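Local coordinates for outer surface protein (Bacillus cereus ATCC 14579, PDB 1X7F) that probably acts as a 6-phospho-N-acetylmuramidase, splitting phosphorylated disaccharides derived from the bacterial cell wall, although its function was uncharacterised when the structure was solved, at residues R27-S32 and D245-G250; A51-S56 and E258-G263; I168-F173 and A201-S206; Q234-W239 and G263-Y268. One frame throughout, in Å; residues are numbered along the deposited sequence. Where two conformers were deposited one is given.

Contact 1 of 4, residues R27-S32 and D245-G250; sequences RKLGIS and DDVIIG
K28 and V247 open a run of backbone bonds between two parallel strands. V247 N reaches K28 O at 2.9 Å. G30 N then donates to V247 O over 2.7 Å, and G30 O accepts from I249 N at 3.0 Å. At the start of the pair a side chain enters the pattern: K28 N gives its bond to D246 OD1 (3.1 Å), met from above the carboxylate plane, with a weak second bond to D245 O. The CG of D246 sits beside its own backbone N (chi1 -62°), which lays the carboxylate alongside K28 CB. Its other oxygen, OD2, takes salt bridges from R57 and R199, while the amine of K28 runs on to E89. R27 NE and D245 OD1 are joined through one water; R27 NH1 donates to R267 O, and D245 OD2 accepts from S200 N. At the far end S32 OG donates to I249 O over 2.9 Å. Between these polar ends, I248 CG2 packs at 3.7 Å on the carbonyl carbon of G30, which has no side chain to intervene. L29 and V247 lie side by side on the helix-facing surface, L29 CD2 4.0 Å from V247 CB. Because D246 OD1 takes the K28 N-H where regular pairing begins and S32 OG donates where it ends, the closure of the barrel's first strand against its eighth is side-chain-assisted at both ends.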
loop_
_atom_site.group_PDB
_atom_site.type_symbol
_atom_site.label_atom_id
_atom_site.label_comp_id
_atom_site.label_asym_id
_atom_site.label_seq_id
_atom_site.Cartn_x
_atom_site.Cartn_y
_atom_site.Cartn_z
ATOM N N ARG A 27 -3.924 -9.607 1.032
ATOM C CA ARG A 27 -3.799 -8.179 0.698
ATOM C C ARG A 27 -4.559 -7.868 -0.582
ATOM O O ARG A 27 -4.378 -8.536 -1.602
ATOM C CB ARG A 27 -2.323 -7.767 0.577
ATOM C CG ARG A 27 -1.641 -7.671 1.933
ATOM C CD ARG A 27 -0.143 -7.487 1.915
ATOM N NE ARG A 27 0.397 -7.596 3.269
ATOM C CZ ARG A 27 1.663 -7.373 3.612
ATOM N NH1 ARG A 27 2.562 -7.022 2.699
ATOM N NH2 ARG A 27 2.034 -7.504 4.880
ATOM N N LYS A 28 -5.440 -6.879 -0.514
ATOM C CA LYS A 28 -6.301 -6.560 -1.642
ATOM C C LYS A 28 -5.965 -5.211 -2.219
ATOM O O LYS A 28 -5.443 -4.338 -1.517
ATOM C CB LYS A 28 -7.780 -6.561 -1.234
ATOM C CG LYS A 28 -8.356 -7.912 -0.899
ATOM C CD LYS A 28 -9.858 -7.769 -0.653
ATOM C CE LYS A 28 -10.492 -9.059 -0.117
ATOM N NZ LYS A 28 -11.994 -9.058 -0.267
ATOM N N LEU A 29 -6.281 -5.055 -3.504
ATOM C CA LEU A 29 -6.326 -3.748 -4.152
ATOM C C LEU A 29 -7.782 -3.323 -4.321
ATOM O O LEU A 29 -8.644 -4.141 -4.654
ATOM C CB LEU A 29 -5.596 -3.768 -5.498
ATOM C CG LEU A 29 -4.077 -3.562 -5.382
ATOM C CD1 LEU A 29 -3.369 -4.011 -6.656
ATOM C CD2 LEU A 29 -3.734 -2.073 -5.003
ATOM N N GLY A 30 -8.047 -2.038 -4.087
ATOM C CA GLY A 30 -9.391 -1.494 -4.230
ATOM C C GLY A 30 -9.438 -0.243 -5.076
ATOM O O GLY A 30 -8.409 0.370 -5.334
ATOM N N ILE A 31 -10.648 0.117 -5.505
ATOM C CA ILE A 31 -10.946 1.349 -6.261
ATOM C C ILE A 31 -12.132 2.049 -5.599
ATOM O O ILE A 31 -12.963 1.398 -4.949
ATOM C CB ILE A 31 -11.322 1.026 -7.745
ATOM C CG1 ILE A 31 -12.332 -0.144 -7.821
ATOM C CG2 ILE A 31 -10.064 0.734 -8.571
ATOM C CD1 ILE A 31 -13.181 -0.217 -9.119
ATOM N N SER A 32 -12.233 3.367 -5.772
ATOM C CA SER A 32 -13.411 4.083 -5.273
ATOM C C SER A 32 -14.326 4.478 -6.412
ATOM O O SER A 32 -13.845 4.744 -7.513
ATOM C CB SER A 32 -13.003 5.316 -4.459
ATOM O OG SER A 32 -12.369 4.912 -3.263
ATOM N N ASP A 245 -3.585 -4.023 5.159
ATOM C CA ASP A 245 -3.902 -5.156 4.299
ATOM C C ASP A 245 -4.359 -4.718 2.913
ATOM O O ASP A 245 -3.845 -5.207 1.913
ATOM C CB ASP A 245 -4.975 -6.039 4.953
ATOM C CG ASP A 245 -4.621 -6.404 6.375
ATOM O OD1 ASP A 245 -3.483 -6.868 6.612
ATOM O OD2 ASP A 245 -5.403 -6.251 7.329
ATOM N N ASP A 246 -5.322 -3.799 2.861
ATOM C CA ASP A 246 -5.941 -3.407 1.595
ATOM C C ASP A 246 -5.553 -1.993 1.168
ATOM O O ASP A 246 -5.546 -1.065 1.979
ATOM C CB ASP A 246 -7.477 -3.562 1.676
ATOM C CG ASP A 246 -7.912 -5.004 1.910
ATOM O OD1 ASP A 246 -7.038 -5.906 1.925
ATOM O OD2 ASP A 246 -9.101 -5.352 2.077
ATOM N N VAL A 247 -5.228 -1.836 -0.112
ATOM C CA VAL A 247 -4.843 -0.534 -0.644
ATOM C C VAL A 247 -5.920 -0.081 -1.638
ATOM O O VAL A 247 -6.187 -0.761 -2.625
ATOM C CB VAL A 247 -3.405 -0.569 -1.262
ATOM C CG1 VAL A 247 -3.086 0.717 -2.011
ATOM C CG2 VAL A 247 -2.362 -0.818 -0.175
ATOM N N ILE A 248 -6.559 1.054 -1.348
ATOM C CA ILE A 248 -7.686 1.535 -2.155
ATOM C C ILE A 248 -7.344 2.877 -2.787
ATOM O O ILE A 248 -6.916 3.791 -2.093
ATOM C CB ILE A 248 -8.999 1.657 -1.288
ATOM C CG1 ILE A 248 -9.269 0.362 -0.503
ATOM C CG2 ILE A 248 -10.199 1.996 -2.167
ATOM C CD1 ILE A 248 -10.312 0.499 0.624
ATOM N N ILE A 249 -7.534 3.000 -4.102
ATOM C CA ILE A 249 -7.458 4.311 -4.765
ATOM C C ILE A 249 -8.690 5.143 -4.388
ATOM O O ILE A 249 -9.821 4.731 -4.652
ATOM C CB ILE A 249 -7.368 4.151 -6.307
ATOM C CG1 ILE A 249 -6.301 3.106 -6.671
ATOM C CG2 ILE A 249 -7.141 5.525 -6.977
ATOM C CD1 ILE A 249 -6.233 2.763 -8.128
ATOM N N GLY A 250 -8.452 6.311 -3.783
ATOM C CA GLY A 250 -9.500 7.151 -3.221
ATOM C C GLY A 250 -10.250 8.001 -4.225
ATOM O O GLY A 250 -11.430 8.274 -4.036
HETATM O O HOH W 1 -1.679 -8.691 5.157
#

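Contact 2 of 4, residues A51-S56 and E258-G263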
loop_
_atom_site.group_PDB
_atom_site.type_symbol
_atom_site.label_atom_id
_atom_site.label_comp_id
_atom_site.label_asym_id
_atom_site.label_seq_id
_atom_site.Cartn_x
_atom_site.Cartn_y
_atom_site.Cartn_z
ATOM N N ALA A 51 -10.635 -4.932 -12.528
ATOM C CA ALA A 51 -10.726 -6.387 -12.374
ATOM C C ALA A 51 -9.667 -7.141 -13.154
ATOM O O ALA A 51 -9.206 -8.187 -12.698
ATOM C CB ALA A 51 -12.123 -6.899 -12.779
ATOM N N ARG A 52 -9.295 -6.638 -14.329
ATOM C CA ARG A 52 -8.254 -7.299 -15.118
ATOM C C ARG A 52 -6.838 -6.882 -14.680
ATOM O O ARG A 52 -5.854 -7.129 -15.382
ATOM C CB ARG A 52 -8.511 -7.181 -16.639
ATOM C CG ARG A 52 -7.944 -5.950 -17.338
ATOM C CD ARG A 52 -8.347 -5.832 -18.804
ATOM N NE ARG A 52 -9.732 -5.395 -18.936
ATOM C CZ ARG A 52 -10.128 -4.150 -19.222
ATOM N NH1 ARG A 52 -9.245 -3.180 -19.426
ATOM N NH2 ARG A 52 -11.426 -3.880 -19.317
ATOM N N HIS A 53 -6.755 -6.259 -13.502
ATOM C CA HIS A 53 -5.473 -6.016 -12.810
ATOM C C HIS A 53 -5.492 -6.437 -11.332
ATOM O O HIS A 53 -4.729 -5.904 -10.528
ATOM C CB HIS A 53 -5.020 -4.543 -12.952
ATOM C CG HIS A 53 -4.807 -4.114 -14.371
ATOM N ND1 HIS A 53 -3.805 -4.636 -15.164
ATOM C CD2 HIS A 53 -5.489 -3.240 -15.149
ATOM C CE1 HIS A 53 -3.875 -4.096 -16.369
ATOM N NE2 HIS A 53 -4.883 -3.242 -16.384
ATOM N N GLY A 54 -6.378 -7.367 -10.979
ATOM C CA GLY A 54 -6.437 -7.954 -9.631
ATOM C C GLY A 54 -7.031 -7.122 -8.500
ATOM O O GLY A 54 -6.794 -7.404 -7.315
ATOM N N PHE A 55 -7.796 -6.090 -8.844
ATOM C CA PHE A 55 -8.544 -5.355 -7.828
ATOM C C PHE A 55 -9.766 -6.206 -7.447
ATOM O O PHE A 55 -10.403 -6.802 -8.311
ATOM C CB PHE A 55 -8.960 -3.973 -8.334
ATOM C CG PHE A 55 -7.823 -2.979 -8.437
ATOM C CD1 PHE A 55 -6.764 -3.176 -9.328
ATOM C CD2 PHE A 55 -7.829 -1.829 -7.670
ATOM C CE1 PHE A 55 -5.721 -2.246 -9.437
ATOM C CE2 PHE A 55 -6.782 -0.889 -7.759
ATOM C CZ PHE A 55 -5.732 -1.098 -8.652
ATOM N N SER A 56 -10.064 -6.285 -6.155
ATOM C CA SER A 56 -11.170 -7.116 -5.685
ATOM C C SER A 56 -11.996 -6.433 -4.581
ATOM O O SER A 56 -12.775 -7.076 -3.881
ATOM C CB SER A 56 -10.638 -8.478 -5.202
ATOM O OG SER A 56 -9.845 -8.307 -4.041
ATOM N N GLU A 258 -2.051 3.236 -14.478
ATOM C CA GLU A 258 -1.991 3.220 -13.002
ATOM C C GLU A 258 -2.529 1.921 -12.400
ATOM O O GLU A 258 -1.915 1.356 -11.496
ATOM C CB GLU A 258 -2.721 4.420 -12.393
ATOM C CG GLU A 258 -1.995 5.748 -12.557
ATOM C CD GLU A 258 -2.794 6.906 -11.987
ATOM O OE1 GLU A 258 -4.041 6.906 -12.137
ATOM O OE2 GLU A 258 -2.178 7.818 -11.380
ATOM N N LEU A 259 -3.669 1.451 -12.912
ATOM C CA LEU A 259 -4.222 0.153 -12.505
ATOM C C LEU A 259 -3.230 -0.976 -12.776
ATOM O O LEU A 259 -3.067 -1.866 -11.950
ATOM C CB LEU A 259 -5.582 -0.140 -13.188
ATOM C CG LEU A 259 -6.766 0.814 -12.895
ATOM C CD1 LEU A 259 -7.923 0.581 -13.887
ATOM C CD2 LEU A 259 -7.275 0.783 -11.427
ATOM N N GLU A 260 -2.557 -0.920 -13.922
ATOM C CA GLU A 260 -1.617 -1.957 -14.322
ATOM C C GLU A 260 -0.392 -1.981 -13.412
ATOM O O GLU A 260 0.004 -3.037 -12.940
ATOM C CB GLU A 260 -1.207 -1.791 -15.786
ATOM C CG GLU A 260 -0.339 -2.932 -16.314
ATOM C CD GLU A 260 0.294 -2.621 -17.660
ATOM O OE1 GLU A 260 0.538 -3.563 -18.449
ATOM O OE2 GLU A 260 0.549 -1.424 -17.934
ATOM N N LYS A 261 0.190 -0.806 -13.179
ATOM C CA LYS A 261 1.301 -0.625 -12.252
ATOM C C LYS A 261 1.015 -1.213 -10.879
ATOM O O LYS A 261 1.877 -1.854 -10.280
ATOM C CB LYS A 261 1.626 0.871 -12.090
ATOM C CG LYS A 261 2.567 1.401 -13.151
ATOM C CD LYS A 261 2.818 2.897 -12.964
ATOM C CE LYS A 261 3.550 3.463 -14.188
ATOM N NZ LYS A 261 3.947 4.898 -13.994
ATOM N N LEU A 262 -0.186 -0.945 -10.374
ATOM C CA LEU A 262 -0.595 -1.440 -9.065
ATOM C C LEU A 262 -0.792 -2.953 -9.063
ATOM O O LEU A 262 -0.370 -3.634 -8.112
ATOM C CB LEU A 262 -1.853 -0.726 -8.591
ATOM C CG LEU A 262 -1.659 0.732 -8.168
ATOM C CD1 LEU A 262 -3.008 1.385 -8.023
ATOM C CD2 LEU A 262 -0.857 0.850 -6.868
ATOM N N GLY A 263 -1.401 -3.467 -10.134
ATOM C CA GLY A 263 -1.641 -4.891 -10.286
ATOM C C GLY A 263 -0.356 -5.693 -10.486
ATOM O O GLY A 263 -0.293 -6.881 -10.149
HETATM O O HOH W 2 -1.637 -5.767 -13.402
#
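Two torsions set the contact between H53, F55 and the helix 258-263: the imidazole of H53 swings to the side of its own backbone N (chi1 -60°), and the F55 ring does the same (chi1 -73°), so that both rings reach the same helical turn. H53 lays a face against the backbone of the helix, with E260 CA 3.7 Å from the ring centroid and 17° off the ring normal, a CH-pi contact. Alongside it, H53 CE1 meets E260 CB at 3.6 Å and H53 CD2 meets L259 CB at 3.7 Å. Water 2 lies 3.0 Å from H53 ND1. The same water donates to E260 O, and H53 NE2 is bonded to E256 one turn earlier; the two ring nitrogens thus have different partners, which together probably restrict the rotation of the imidazole. F55 goes deeper. Over its face stands L259 CD2, 4.1 Å from the centroid, while L262 CD1 comes to the rim near the ring plane, 3.7 Å from F55 CZ. The L259 side chain runs at about a right angle to F55, so a methyl is presented to the ring. Backbone also touches backbone here, G263 CA lying 3.3 Å from H53 O. F55 also touches L29, I31 and I249, outward-facing side chains of neighbouring strands. A turn leading from helix 40-51 into strand 55-62, with the strand's first aromatic wedged under the barrel's last helix, is an element of the (beta/alpha)8 or TIM-barrel fold, on the side where the strands begin.

Contact 3 of 4, residues I168-F173 and A201-S206; sequences IGCHNF and AAFITS
F203 can be followed outward from its CB, which sits 3.8 Å from F173 CB. CG comes next, 3.7 Å from F173 CD2, and from there the whole ring lies under that atom: CD2 of F173 stands 3.5 Å above the plane, over the ring centre. The pair is T-shaped, the edge of F173 directed at the face of F203, with centroids 4.8 Å apart and planes at 72°. F173 reaches this pose by placing its CG between its own backbone N and carbonyl carbon (chi1 57°). At the edge of the F203 ring, H171 O lies near its plane beside CD1 and CE1, 3.3 Å from CE1. CE1 also meets C170 SG at 3.5 Å, a sulfur-aromatic contact of oblique approach. CZ, the tip, lies 4.0 Å from C170 SG and also touches F173 CD2. Strands 167-170 and 201-204 are the sixth and seventh of the (beta/alpha)8 barrel, joined through helix 183-195 in a beta-alpha-beta crossover, and their parallel pairing closes the gap between the two outermost strands of the sheet. One bond of that pairing is H171 N to A201 O, 3.0 Å and nearly straight at 172°. The imidazole of H171 leans toward A202, its CD2 touching A202 CB; ND1 is held by S148 and NE2 by S190, so both nitrogens of this buried ring are satisfied. C170 O, one residue back, accepts from R121, while Y34 packs against F173 and I248 against F203.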
loop_
_atom_site.group_PDB
_atom_site.type_symbol
_atom_site.label_atom_id
_atom_site.label_comp_id
_atom_site.label_asym_id
_atom_site.label_seq_id
_atom_site.Cartn_x
_atom_site.Cartn_y
_atom_site.Cartn_z
ATOM N N ILE A 168 -14.307 -4.725 10.082
ATOM C CA ILE A 168 -13.108 -4.345 9.331
ATOM C C ILE A 168 -12.826 -2.862 9.620
ATOM O O ILE A 168 -13.617 -2.192 10.298
ATOM C CB ILE A 168 -13.239 -4.625 7.793
ATOM C CG1 ILE A 168 -14.445 -3.897 7.183
ATOM C CG2 ILE A 168 -13.304 -6.140 7.515
ATOM C CD1 ILE A 168 -14.560 -4.032 5.666
ATOM N N GLY A 169 -11.698 -2.360 9.128
ATOM C CA GLY A 169 -11.321 -0.988 9.345
ATOM C C GLY A 169 -10.754 -0.328 8.100
ATOM O O GLY A 169 -10.005 -0.949 7.336
ATOM N N CYS A 170 -11.106 0.938 7.895
ATOM C CA CYS A 170 -10.485 1.718 6.838
ATOM C C CYS A 170 -10.231 3.138 7.310
ATOM O O CYS A 170 -11.082 3.761 7.940
ATOM C CB CYS A 170 -11.333 1.703 5.562
ATOM S SG CYS A 170 -10.589 2.542 4.153
ATOM N N HIS A 171 -9.038 3.630 7.000
ATOM C CA HIS A 171 -8.659 5.006 7.258
ATOM C C HIS A 171 -9.494 5.985 6.444
ATOM O O HIS A 171 -10.107 5.583 5.447
ATOM C CB HIS A 171 -7.211 5.194 6.870
ATOM C CG HIS A 171 -6.240 4.825 7.940
ATOM N ND1 HIS A 171 -5.891 5.690 8.956
ATOM C CD2 HIS A 171 -5.500 3.707 8.121
ATOM C CE1 HIS A 171 -4.995 5.111 9.735
ATOM N NE2 HIS A 171 -4.749 3.903 9.253
ATOM N N ASN A 172 -9.507 7.259 6.865
ATOM C CA ASN A 172 -10.053 8.350 6.050
ATOM C C ASN A 172 -9.084 8.692 4.926
ATOM O O ASN A 172 -7.907 8.323 4.967
ATOM C CB ASN A 172 -10.266 9.623 6.868
ATOM C CG ASN A 172 -11.538 9.611 7.685
ATOM O OD1 ASN A 172 -12.579 9.104 7.266
ATOM N ND2 ASN A 172 -11.466 10.216 8.866
ATOM N N PHE A 173 -9.575 9.408 3.920
ATOM C CA PHE A 173 -8.675 10.073 2.994
ATOM C C PHE A 173 -8.874 11.563 3.207
ATOM O O PHE A 173 -9.817 11.958 3.900
ATOM C CB PHE A 173 -8.855 9.629 1.527
ATOM C CG PHE A 173 -10.256 9.806 0.971
ATOM C CD1 PHE A 173 -10.893 11.041 0.991
ATOM C CD2 PHE A 173 -10.897 8.730 0.339
ATOM C CE1 PHE A 173 -12.160 11.214 0.455
ATOM C CE2 PHE A 173 -12.166 8.876 -0.209
ATOM C CZ PHE A 173 -12.812 10.126 -0.144
ATOM N N ALA A 201 -7.315 -1.071 6.036
ATOM C CA ALA A 201 -7.166 -0.521 4.704
ATOM C C ALA A 201 -6.859 0.982 4.805
ATOM O O ALA A 201 -7.228 1.642 5.778
ATOM C CB ALA A 201 -8.455 -0.774 3.875
ATOM N N ALA A 202 -6.168 1.503 3.796
ATOM C CA ALA A 202 -5.935 2.939 3.659
ATOM C C ALA A 202 -6.049 3.317 2.183
ATOM O O ALA A 202 -6.066 2.438 1.293
ATOM C CB ALA A 202 -4.542 3.335 4.214
ATOM N N PHE A 203 -6.073 4.622 1.940
ATOM C CA PHE A 203 -6.286 5.190 0.610
ATOM C C PHE A 203 -5.022 5.774 -0.002
ATOM O O PHE A 203 -4.216 6.423 0.680
ATOM C CB PHE A 203 -7.322 6.306 0.685
ATOM C CG PHE A 203 -8.743 5.826 0.848
ATOM C CD1 PHE A 203 -9.388 5.912 2.087
ATOM C CD2 PHE A 203 -9.452 5.324 -0.244
ATOM C CE1 PHE A 203 -10.719 5.517 2.221
ATOM C CE2 PHE A 203 -10.769 4.923 -0.112
ATOM C CZ PHE A 203 -11.400 5.014 1.124
ATOM N N ILE A 204 -4.867 5.543 -1.299
ATOM C CA ILE A 204 -3.837 6.197 -2.092
ATOM C C ILE A 204 -4.502 7.026 -3.188
ATOM O O ILE A 204 -5.686 6.852 -3.494
ATOM C CB ILE A 204 -2.859 5.161 -2.703
ATOM C CG1 ILE A 204 -3.561 4.262 -3.740
ATOM C CG2 ILE A 204 -2.147 4.381 -1.597
ATOM C CD1 ILE A 204 -2.624 3.287 -4.443
ATOM N N THR A 205 -3.738 7.931 -3.780
ATOM C CA THR A 205 -4.296 8.845 -4.757
ATOM C C THR A 205 -3.702 8.673 -6.153
ATOM O O THR A 205 -2.484 8.524 -6.330
ATOM C CB THR A 205 -4.169 10.295 -4.258
ATOM O OG1 THR A 205 -4.901 11.175 -5.124
ATOM C CG2 THR A 205 -2.726 10.794 -4.328
ATOM N N SER A 206 -4.594 8.673 -7.132
ATOM C CA SER A 206 -4.235 8.697 -8.535
ATOM C C SER A 206 -3.890 10.123 -8.974
ATOM O O SER A 206 -4.433 11.108 -8.447
ATOM C CB SER A 206 -5.391 8.139 -9.360
ATOM O OG SER A 206 -5.276 8.479 -10.726
#

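Contact 4 of 4, residues Q234-W239 and G263-Y268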
loop_
_atom_site.group_PDB
_atom_site.type_symbol
_atom_site.label_atom_id
_atom_site.label_comp_id
_atom_site.label_asym_id
_atom_site.label_seq_id
_atom_site.Cartn_x
_atom_site.Cartn_y
_atom_site.Cartn_z
ATOM N N GLN A 234 3.199 4.817 -3.218
ATOM C CA GLN A 234 2.210 4.851 -2.147
ATOM C C GLN A 234 1.748 3.462 -1.683
ATOM O O GLN A 234 1.711 3.198 -0.490
ATOM C CB GLN A 234 0.987 5.663 -2.587
ATOM C CG GLN A 234 1.265 7.078 -3.043
ATOM C CD GLN A 234 0.001 7.749 -3.574
ATOM O OE1 GLN A 234 -0.039 8.233 -4.711
ATOM N NE2 GLN A 234 -1.023 7.779 -2.755
ATOM N N ALA A 235 1.410 2.581 -2.629
ATOM C CA ALA A 235 0.969 1.219 -2.318
ATOM C C ALA A 235 2.079 0.381 -1.694
ATOM O O ALA A 235 1.857 -0.320 -0.702
ATOM C CB ALA A 235 0.419 0.534 -3.559
ATOM N N LYS A 236 3.267 0.447 -2.286
ATOM C CA LYS A 236 4.458 -0.187 -1.733
ATOM C C LYS A 236 4.637 0.231 -0.280
ATOM O O LYS A 236 4.849 -0.602 0.593
ATOM C CB LYS A 236 5.721 0.202 -2.530
ATOM C CG LYS A 236 5.934 -0.538 -3.857
ATOM C CD LYS A 236 7.243 -0.047 -4.540
ATOM C CE LYS A 236 7.426 -0.668 -5.907
ATOM N NZ LYS A 236 8.830 -0.594 -6.389
ATOM N N HIS A 237 4.543 1.530 -0.019
ATOM C CA HIS A 237 4.751 2.026 1.323
ATOM C C HIS A 237 3.737 1.454 2.328
ATOM O O HIS A 237 4.136 0.891 3.352
ATOM C CB HIS A 237 4.773 3.552 1.330
ATOM C CG HIS A 237 5.130 4.140 2.657
ATOM N ND1 HIS A 237 4.859 5.449 2.986
ATOM C CD2 HIS A 237 5.738 3.599 3.738
ATOM C CE1 HIS A 237 5.284 5.692 4.210
ATOM N NE2 HIS A 237 5.820 4.585 4.689
ATOM N N LEU A 238 2.450 1.575 2.025
ATOM C CA LEU A 238 1.386 1.032 2.890
ATOM C C LEU A 238 1.571 -0.453 3.260
ATOM O O LEU A 238 1.433 -0.831 4.429
ATOM C CB LEU A 238 0.006 1.268 2.260
ATOM C CG LEU A 238 -0.451 2.727 2.119
ATOM C CD1 LEU A 238 -1.829 2.801 1.503
ATOM C CD2 LEU A 238 -0.438 3.434 3.460
ATOM N N TRP A 239 1.889 -1.277 2.270
ATOM C CA TRP A 239 2.136 -2.693 2.497
ATOM C C TRP A 239 3.432 -2.947 3.250
ATOM O O TRP A 239 3.496 -3.879 4.050
ATOM C CB TRP A 239 2.116 -3.500 1.186
ATOM C CG TRP A 239 0.735 -3.724 0.601
ATOM C CD1 TRP A 239 -0.416 -4.023 1.286
ATOM C CD2 TRP A 239 0.381 -3.732 -0.792
ATOM N NE1 TRP A 239 -1.463 -4.178 0.408
ATOM C CE2 TRP A 239 -1.004 -4.010 -0.874
ATOM C CE3 TRP A 239 1.096 -3.525 -1.987
ATOM C CZ2 TRP A 239 -1.691 -4.070 -2.093
ATOM C CZ3 TRP A 239 0.410 -3.589 -3.199
ATOM C CH2 TRP A 239 -0.973 -3.838 -3.236
ATOM N N GLY A 263 -1.401 -3.467 -10.134
ATOM C CA GLY A 263 -1.641 -4.891 -10.286
ATOM C C GLY A 263 -0.356 -5.693 -10.486
ATOM O O GLY A 263 -0.293 -6.881 -10.149
ATOM N N ASN A 264 0.664 -5.039 -11.035
ATOM C CA ASN A 264 1.947 -5.685 -11.278
ATOM C C ASN A 264 2.775 -5.905 -10.011
ATOM O O ASN A 264 3.677 -6.721 -10.001
ATOM C CB ASN A 264 2.753 -4.900 -12.317
ATOM C CG ASN A 264 2.260 -5.123 -13.741
ATOM O OD1 ASN A 264 1.409 -5.978 -14.000
ATOM N ND2 ASN A 264 2.800 -4.351 -14.675
ATOM N N LEU A 265 2.465 -5.173 -8.948
ATOM C CA LEU A 265 3.255 -5.223 -7.724
ATOM C C LEU A 265 3.172 -6.572 -7.010
ATOM O O LEU A 265 2.113 -7.208 -7.004
ATOM C CB LEU A 265 2.799 -4.133 -6.757
ATOM C CG LEU A 265 3.019 -2.645 -7.079
ATOM C CD1 LEU A 265 2.437 -1.775 -5.991
ATOM C CD2 LEU A 265 4.499 -2.336 -7.251
ATOM N N ASN A 266 4.288 -6.987 -6.404
ATOM C CA ASN A 266 4.287 -8.031 -5.391
ATOM C C ASN A 266 3.782 -7.416 -4.089
ATOM O O ASN A 266 4.346 -6.457 -3.579
ATOM C CB ASN A 266 5.694 -8.646 -5.217
ATOM C CG ASN A 266 5.689 -9.938 -4.380
ATOM O OD1 ASN A 266 4.971 -10.052 -3.392
ATOM N ND2 ASN A 266 6.526 -10.894 -4.761
ATOM N N ARG A 267 2.700 -7.966 -3.556
ATOM C CA ARG A 267 2.009 -7.329 -2.432
ATOM C C ARG A 267 2.609 -7.732 -1.104
ATOM O O ARG A 267 2.432 -7.033 -0.102
ATOM C CB ARG A 267 0.529 -7.705 -2.428
ATOM C CG ARG A 267 -0.183 -7.370 -3.717
ATOM C CD ARG A 267 -1.691 -7.618 -3.677
ATOM N NE ARG A 267 -2.286 -7.422 -4.992
ATOM C CZ ARG A 267 -3.529 -7.747 -5.313
ATOM N NH1 ARG A 267 -4.335 -8.311 -4.424
ATOM N NH2 ARG A 267 -3.952 -7.543 -6.548
ATOM N N TYR A 268 3.328 -8.856 -1.153
ATOM C CA TYR A 268 3.825 -9.595 0.005
ATOM C C TYR A 268 5.360 -9.575 0.117
ATOM O O TYR A 268 5.938 -10.279 0.946
ATOM C CB TYR A 268 3.313 -11.050 -0.048
ATOM C CG TYR A 268 1.827 -11.163 -0.356
ATOM C CD1 TYR A 268 1.379 -11.441 -1.652
ATOM C CD2 TYR A 268 0.871 -10.973 0.645
ATOM C CE1 TYR A 268 0.014 -11.536 -1.940
ATOM C CE2 TYR A 268 -0.492 -11.070 0.368
ATOM C CZ TYR A 268 -0.918 -11.351 -0.925
ATOM O OH TYR A 268 -2.271 -11.445 -1.199
#
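L265 and R267 meet W239 from two directions. L265 CD1 comes to the rim of the indole, near its plane, 3.9 Å from W239 CZ3, and the same methyl touches A235 CB at 3.9 Å one turn back along the helix. R267 instead crosses a face: its CG is 4.0 Å from the centroid of the six-membered ring and 23° off the normal, a CH-pi contact, with W239 CH2 3.7 Å from that carbon. The arginine chain is extended from CG to NE, which carries the guanidinium beyond the indole, its plane turned only 15° from the ring; the aliphatic stem rather than the charged end does the covering. The second methyl of L265, CD2, rests on the K236 chain, 3.6 Å from K236 CE, the two side chains crossing at about a right angle.

Polar bonds hold these groups in place. W239 NE1 donates a hydrogen bond to D245 O, fixing the edge of the indole, while R267 NH2 is bonded to G54 O. K236 NZ leaves the contact for a salt bridge with E368 and a bond to Q271 O. N266 OD1 accepts from Y268 N at 3.0 Å, an Asx turn around R267. The segment 263-268 leaves the end of helix 256-264 and passes over helix 231-240, with L29 and V247 of strands 28-33 and 246-249 also touching W239, before the chain enters strand 270-276 of the second sheet.

Contacts 1 and 3 belong to one continuous barrel wall: their centres are about 7 Å apart, and strand 246-249 of contact 1 is the sheet neighbour of strand 201-204 of contact 3, I248 O lying 2.8 Å from I204 N in a probable hydrogen bond. Contacts 2 and 4 lie about 10 Å from contact 1, centre to centre, among helices and connecting segments; they share G263, and L262 CD2 packs 3.6 Å from A235 CB. Contacts 2 and 3 are further apart, about 17 Å between centres. No ligand marks an active site; in TIM barrels it lies at the strands' C-terminal ends, toward which F203 and S32 are placed, whereas contact 2 is at the N-terminal ends.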